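Local coordinates for protein cellulase (Clostridium cellulovorans, PDB 6UI3) that probably hydrolyses beta-1,4-glucan chains such as cellulose, acting as a broad-specificity endoglucanase of glycoside hydrolase family 5, whose catalytic module this chain is, at residues A[147-152]-A[193-198]; A[216-221]-A[264-269]. All coordinates share one frame; numbering follows the deposited sequence.

Contact 1. Residues A[147-152]-A[193-198]; sequences FDTINQ and MVPTYC. Unlike the reference sequence in segment 147-152: Gln152 (reference Glu).
Phe147 and Thr149 bracket Met193 in a short parallel ladder: Met193 N points almost straight at Phe147 O (2.7 Å, 176° at the hydrogen), and Met193 O receives Thr149 N at 3.1 Å. This is the seam between the fourth and fifth strands of the TIM barrel, 145-148 and 192-195. Asp148 and Met193, paired in the ladder, both face the barrel interior, their CB atoms 4.1 Å apart. Asp148 turns its CG away from the backbone N (chi1 168°), which carries the carboxylate to Arg64 and its salt bridge with OD2. On the outer face, Thr149 CG2 rests against Val194 CG1 at 4.0 Å, beside helix 163-182, whose Asn173 bonds Thr149 OG1.

Beyond Asp148 the two backbones draw apart, and the Pro195 ring lies between them, its CG 3.2 Å from Ile150 O. Its nitrogen has no hydrogen to continue the ladder; Thr149 O is taken instead by Trp131 NE1 and Tyr172 OH. The proline ring meets Ile150 CG2 through CG at 3.7 Å, the two side chains nearly perpendicular. The chains converge again at Gln152, which replaces the reference glutamate in the Asn-Glu-Pro sequence that carries the acid/base in GH5 relatives. While its OE1 is hydrogen-bonded to His222 ND1, Gln152 CG lies 3.7 Å from Cys198 O.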
loop_
_atom_site.group_PDB
_atom_site.type_symbol
_atom_site.label_atom_id
_atom_site.label_comp_id
_atom_site.label_asym_id
_atom_site.label_seq_id
_atom_site.Cartn_x
_atom_site.Cartn_y
_atom_site.Cartn_z
ATOM N N PHE A 147 -2.264 2.084 -9.405
ATOM C CA PHE A 147 -1.055 2.844 -9.091
ATOM C C PHE A 147 -1.231 3.595 -7.771
ATOM O O PHE A 147 -2.324 4.091 -7.478
ATOM C CB PHE A 147 -0.772 3.867 -10.196
ATOM C CG PHE A 147 -0.450 3.277 -11.556
ATOM C CD1 PHE A 147 0.060 1.993 -11.702
ATOM C CD2 PHE A 147 -0.641 4.043 -12.702
ATOM C CE1 PHE A 147 0.384 1.494 -12.975
ATOM C CE2 PHE A 147 -0.323 3.547 -13.958
ATOM C CZ PHE A 147 0.180 2.277 -14.092
ATOM N N ASP A 148 -0.153 3.705 -6.994
ATOM C CA ASP A 148 -0.109 4.357 -5.673
ATOM C C ASP A 148 1.045 5.350 -5.753
ATOM O O ASP A 148 2.195 4.948 -5.926
ATOM C CB ASP A 148 0.070 3.235 -4.635
ATOM C CG ASP A 148 0.426 3.695 -3.220
ATOM O OD1 ASP A 148 0.505 4.913 -2.927
ATOM O OD2 ASP A 148 0.620 2.766 -2.368
ATOM N N THR A 149 0.750 6.654 -5.705
ATOM C CA THR A 149 1.676 7.651 -6.265
ATOM C C THR A 149 2.996 7.779 -5.496
ATOM O O THR A 149 4.017 8.165 -6.080
ATOM C CB THR A 149 1.024 9.040 -6.328
ATOM O OG1 THR A 149 0.709 9.454 -4.988
ATOM C CG2 THR A 149 -0.202 9.074 -7.233
ATOM N N ILE A 150 2.981 7.525 -4.190
ATOM C CA ILE A 150 4.166 7.590 -3.327
ATOM C C ILE A 150 3.772 6.898 -2.027
ATOM O O ILE A 150 2.649 7.056 -1.565
ATOM C CB ILE A 150 4.663 9.039 -3.139
ATOM C CG1 ILE A 150 5.949 9.084 -2.302
ATOM C CG2 ILE A 150 3.571 9.930 -2.551
ATOM C CD1 ILE A 150 7.163 8.388 -2.912
ATOM N N ASN A 151 4.678 6.135 -1.427
ATOM C CA ASN A 151 4.347 5.302 -0.261
ATOM C C ASN A 151 4.034 6.126 0.994
ATOM O O ASN A 151 2.875 6.217 1.413
ATOM C CB ASN A 151 5.502 4.323 -0.037
ATOM C CG ASN A 151 5.375 3.575 1.244
ATOM O OD1 ASN A 151 4.316 2.982 1.504
ATOM N ND2 ASN A 151 6.407 3.596 2.063
ATOM N N GLN A 152 5.058 6.701 1.624
ATOM C CA GLN A 152 4.939 7.414 2.904
ATOM C C GLN A 152 5.652 8.755 2.797
ATOM O O GLN A 152 6.718 8.977 3.394
ATOM C CB GLN A 152 5.425 6.553 4.071
ATOM C CG GLN A 152 4.390 5.462 4.378
ATOM C CD GLN A 152 4.744 4.468 5.447
ATOM O OE1 GLN A 152 3.883 3.710 5.898
ATOM N NE2 GLN A 152 5.982 4.443 5.854
ATOM N N MET A 193 -4.252 5.653 -6.338
ATOM C CA MET A 193 -4.248 5.881 -4.897
ATOM C C MET A 193 -3.329 7.056 -4.573
ATOM O O MET A 193 -2.205 7.130 -5.091
ATOM C CB MET A 193 -3.727 4.643 -4.163
ATOM C CG MET A 193 -4.612 3.418 -4.327
ATOM S SD MET A 193 -3.857 1.866 -3.790
ATOM C CE MET A 193 -3.516 2.219 -2.071
ATOM N N VAL A 194 -3.806 7.959 -3.702
ATOM C CA VAL A 194 -3.066 9.132 -3.303
ATOM C C VAL A 194 -2.997 9.174 -1.775
ATOM O O VAL A 194 -4.038 9.113 -1.109
ATOM C CB VAL A 194 -3.673 10.443 -3.851
ATOM C CG1 VAL A 194 -3.393 10.547 -5.357
ATOM C CG2 VAL A 194 -5.171 10.546 -3.580
ATOM N N PRO A 195 -1.810 9.230 -1.171
ATOM C CA PRO A 195 -1.702 9.227 0.290
ATOM C C PRO A 195 -1.815 10.617 0.901
ATOM O O PRO A 195 -1.523 11.631 0.263
ATOM C CB PRO A 195 -0.276 8.696 0.505
ATOM C CG PRO A 195 0.479 9.262 -0.633
ATOM C CD PRO A 195 -0.480 9.160 -1.812
ATOM N N THR A 196 -2.218 10.629 2.172
ATOM C CA THR A 196 -1.952 11.755 3.058
ATOM C C THR A 196 -0.452 11.766 3.409
ATOM O O THR A 196 0.309 10.847 3.076
ATOM C CB THR A 196 -2.758 11.571 4.342
ATOM O OG1 THR A 196 -2.366 10.312 4.909
ATOM C CG2 THR A 196 -4.262 11.607 4.103
ATOM N N TYR A 197 -0.023 12.798 4.136
ATOM C CA TYR A 197 1.351 12.876 4.623
ATOM C C TYR A 197 1.653 11.655 5.486
ATOM O O TYR A 197 0.887 11.331 6.399
ATOM C CB TYR A 197 1.509 14.184 5.417
ATOM C CG TYR A 197 2.903 14.462 5.935
ATOM C CD1 TYR A 197 3.283 14.032 7.189
ATOM C CD2 TYR A 197 3.828 15.189 5.197
ATOM C CE1 TYR A 197 4.563 14.282 7.684
ATOM C CE2 TYR A 197 5.105 15.443 5.685
ATOM C CZ TYR A 197 5.462 14.992 6.923
ATOM O OH TYR A 197 6.744 15.240 7.380
ATOM N N CYS A 198 2.744 10.948 5.175
ATOM C CA CYS A 198 3.115 9.690 5.815
ATOM C C CYS A 198 2.059 8.598 5.654
ATOM O O CYS A 198 2.108 7.591 6.377
ATOM C CB CYS A 198 3.451 9.825 7.313
ATOM S SG CYS A 198 4.992 10.688 7.663
#

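Contact 2. Residues A[216-221]-A[264-269]; sequences NVAVSI and GIPVII
Ile221 packs against two residues of the neighbouring strand at once, its CG1 lying 3.8 Å from Val267 CG1 and its CG2 3.8 Å from Ile269 CD1. The split follows from chi1 of -65°: CG1 stands beside the backbone N and reaches back toward Val267, whereas CG2, beside the carbonyl carbon, meets the next residue on that face. Val219 extends the same apolar row toward the strand start, where its CG2 meets Ile265 CG2 at 4.0 Å. Across the sheet, on the face of Ser220 and Ile268, a smaller cluster forms round Ala218: its CB touches Ile268 CD1 at 3.8 Å and the Pro266 ring through CG at 4.0 Å.

Between the two apolar layers runs the parallel ladder joining the sixth and seventh strands of the TIM barrel. Val219 is gripped from both ends, its N giving to Pro266 O at 2.9 Å and its O accepting the nearly linear bond from Ile268 N (2.9 Å, 172°). Ile221 N then bonds Ile268 O at 3.0 Å; the axes of the two short strand segments are turned 34° to one another. The chain enters this edge from helix 243-261, which Gly264 ends in a Schellman motif, with Ile265 N bonded to Phe260 O.

That same helix covers the outer face, with Phe260 against Val219 and Val267 and Phe253 against Ile269. Helix 16-21 packs on Pro266, and strands 192-195 and 301-305 flank the pair through backbone bonds to Ala218 and Ile269.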
loop_
_atom_site.group_PDB
_atom_site.type_symbol
_atom_site.label_atom_id
_atom_site.label_comp_id
_atom_site.label_asym_id
_atom_site.label_seq_id
_atom_site.Cartn_x
_atom_site.Cartn_y
_atom_site.Cartn_z
ATOM N N ASN A 216 -11.605 9.554 -10.016
ATOM C CA ASN A 216 -11.260 8.136 -9.965
ATOM C C ASN A 216 -9.980 7.911 -9.184
ATOM O O ASN A 216 -9.031 7.284 -9.655
ATOM C CB ASN A 216 -11.191 7.598 -11.386
ATOM C CG ASN A 216 -11.068 6.101 -11.435
ATOM O OD1 ASN A 216 -11.399 5.390 -10.482
ATOM N ND2 ASN A 216 -10.600 5.603 -12.570
ATOM N N VAL A 217 -9.966 8.420 -7.955
ATOM C CA VAL A 217 -8.863 8.219 -7.028
ATOM C C VAL A 217 -9.388 7.676 -5.705
ATOM O O VAL A 217 -10.553 7.853 -5.337
ATOM C CB VAL A 217 -8.035 9.508 -6.788
ATOM C CG1 VAL A 217 -7.365 9.982 -8.068
ATOM C CG2 VAL A 217 -8.897 10.637 -6.215
ATOM N N ALA A 218 -8.492 7.034 -4.972
ATOM C CA ALA A 218 -8.759 6.581 -3.618
ATOM C C ALA A 218 -7.672 7.113 -2.696
ATOM O O ALA A 218 -6.524 7.276 -3.119
ATOM C CB ALA A 218 -8.753 5.050 -3.533
ATOM N N VAL A 219 -8.021 7.386 -1.440
ATOM C CA VAL A 219 -7.029 7.839 -0.467
ATOM C C VAL A 219 -6.318 6.631 0.124
ATOM O O VAL A 219 -6.959 5.642 0.507
ATOM C CB VAL A 219 -7.677 8.715 0.615
ATOM C CG1 VAL A 219 -6.660 9.090 1.693
ATOM C CG2 VAL A 219 -8.277 9.969 -0.009
ATOM N N SER A 220 -4.991 6.705 0.174
ATOM C CA SER A 220 -4.132 5.669 0.737
ATOM C C SER A 220 -3.796 6.003 2.185
ATOM O O SER A 220 -3.229 7.062 2.465
ATOM C CB SER A 220 -2.840 5.612 -0.071
ATOM O OG SER A 220 -1.914 4.746 0.562
ATOM N N ILE A 221 -4.142 5.090 3.091
ATOM C CA ILE A 221 -3.881 5.216 4.523
ATOM C C ILE A 221 -3.120 3.988 5.008
ATOM O O ILE A 221 -3.466 2.852 4.661
ATOM C CB ILE A 221 -5.212 5.340 5.308
ATOM C CG1 ILE A 221 -5.961 6.635 4.951
ATOM C CG2 ILE A 221 -4.983 5.211 6.815
ATOM C CD1 ILE A 221 -5.284 7.907 5.352
ATOM N N GLY A 264 -17.912 10.626 -1.151
ATOM C CA GLY A 264 -17.775 9.906 -2.402
ATOM C C GLY A 264 -16.370 9.535 -2.795
ATOM O O GLY A 264 -16.151 9.175 -3.954
ATOM N N ILE A 265 -15.409 9.600 -1.876
ATOM C CA ILE A 265 -14.012 9.270 -2.158
ATOM C C ILE A 265 -13.644 8.043 -1.337
ATOM O O ILE A 265 -13.638 8.102 -0.097
ATOM C CB ILE A 265 -13.094 10.458 -1.846
ATOM C CG1 ILE A 265 -13.512 11.665 -2.695
ATOM C CG2 ILE A 265 -11.639 10.068 -2.116
ATOM C CD1 ILE A 265 -12.769 12.944 -2.368
ATOM N N PRO A 266 -13.359 6.909 -1.968
ATOM C CA PRO A 266 -13.047 5.711 -1.188
ATOM C C PRO A 266 -11.681 5.800 -0.533
ATOM O O PRO A 266 -10.802 6.551 -0.969
ATOM C CB PRO A 266 -13.089 4.594 -2.232
ATOM C CG PRO A 266 -12.782 5.263 -3.521
ATOM C CD PRO A 266 -13.329 6.658 -3.420
ATOM N N VAL A 267 -11.504 4.989 0.513
ATOM C CA VAL A 267 -10.252 4.874 1.259
ATOM C C VAL A 267 -9.791 3.422 1.219
ATOM O O VAL A 267 -10.592 2.499 1.409
ATOM C CB VAL A 267 -10.438 5.338 2.723
ATOM C CG1 VAL A 267 -9.166 5.168 3.527
ATOM C CG2 VAL A 267 -10.907 6.792 2.781
ATOM N N ILE A 268 -8.494 3.225 0.988
ATOM C CA ILE A 268 -7.847 1.914 1.058
ATOM C C ILE A 268 -6.858 1.948 2.216
ATOM O O ILE A 268 -6.021 2.853 2.291
ATOM C CB ILE A 268 -7.132 1.590 -0.265
ATOM C CG1 ILE A 268 -8.153 1.416 -1.395
ATOM C CG2 ILE A 268 -6.286 0.348 -0.130
ATOM C CD1 ILE A 268 -7.570 1.541 -2.786
ATOM N N ILE A 269 -6.958 0.974 3.116
ATOM C CA ILE A 269 -5.936 0.776 4.147
ATOM C C ILE A 269 -4.820 -0.041 3.499
ATOM O O ILE A 269 -4.808 -1.285 3.538
ATOM C CB ILE A 269 -6.503 0.130 5.419
ATOM C CG1 ILE A 269 -7.703 0.916 5.956
ATOM C CG2 ILE A 269 -5.408 0.009 6.473
ATOM C CD1 ILE A 269 -7.427 2.328 6.340
#

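The contacts come in series along the chain, and their centres lie about 10 Å apart in one closed parallel sheet. Contact 1 joins the fourth and fifth barrel strands, contact 2 the sixth and seventh. The intervening seam, between strands 192-195 and 217-222, connects them directly: Val194 N probably bonds Ala218 O, and Val194 O probably accepts from Ser220 N, both at 2.9 Å. Four consecutive strands therefore form a continuous part of the barrel wall. Helix 163-182 lies against contact 1 and helix 243-261 against contact 2. Contact 1 extends into the loops beyond the strand ends, where TIM barrels place their active sites; contact 2 takes in the starts of strands 217-222 and 267-272.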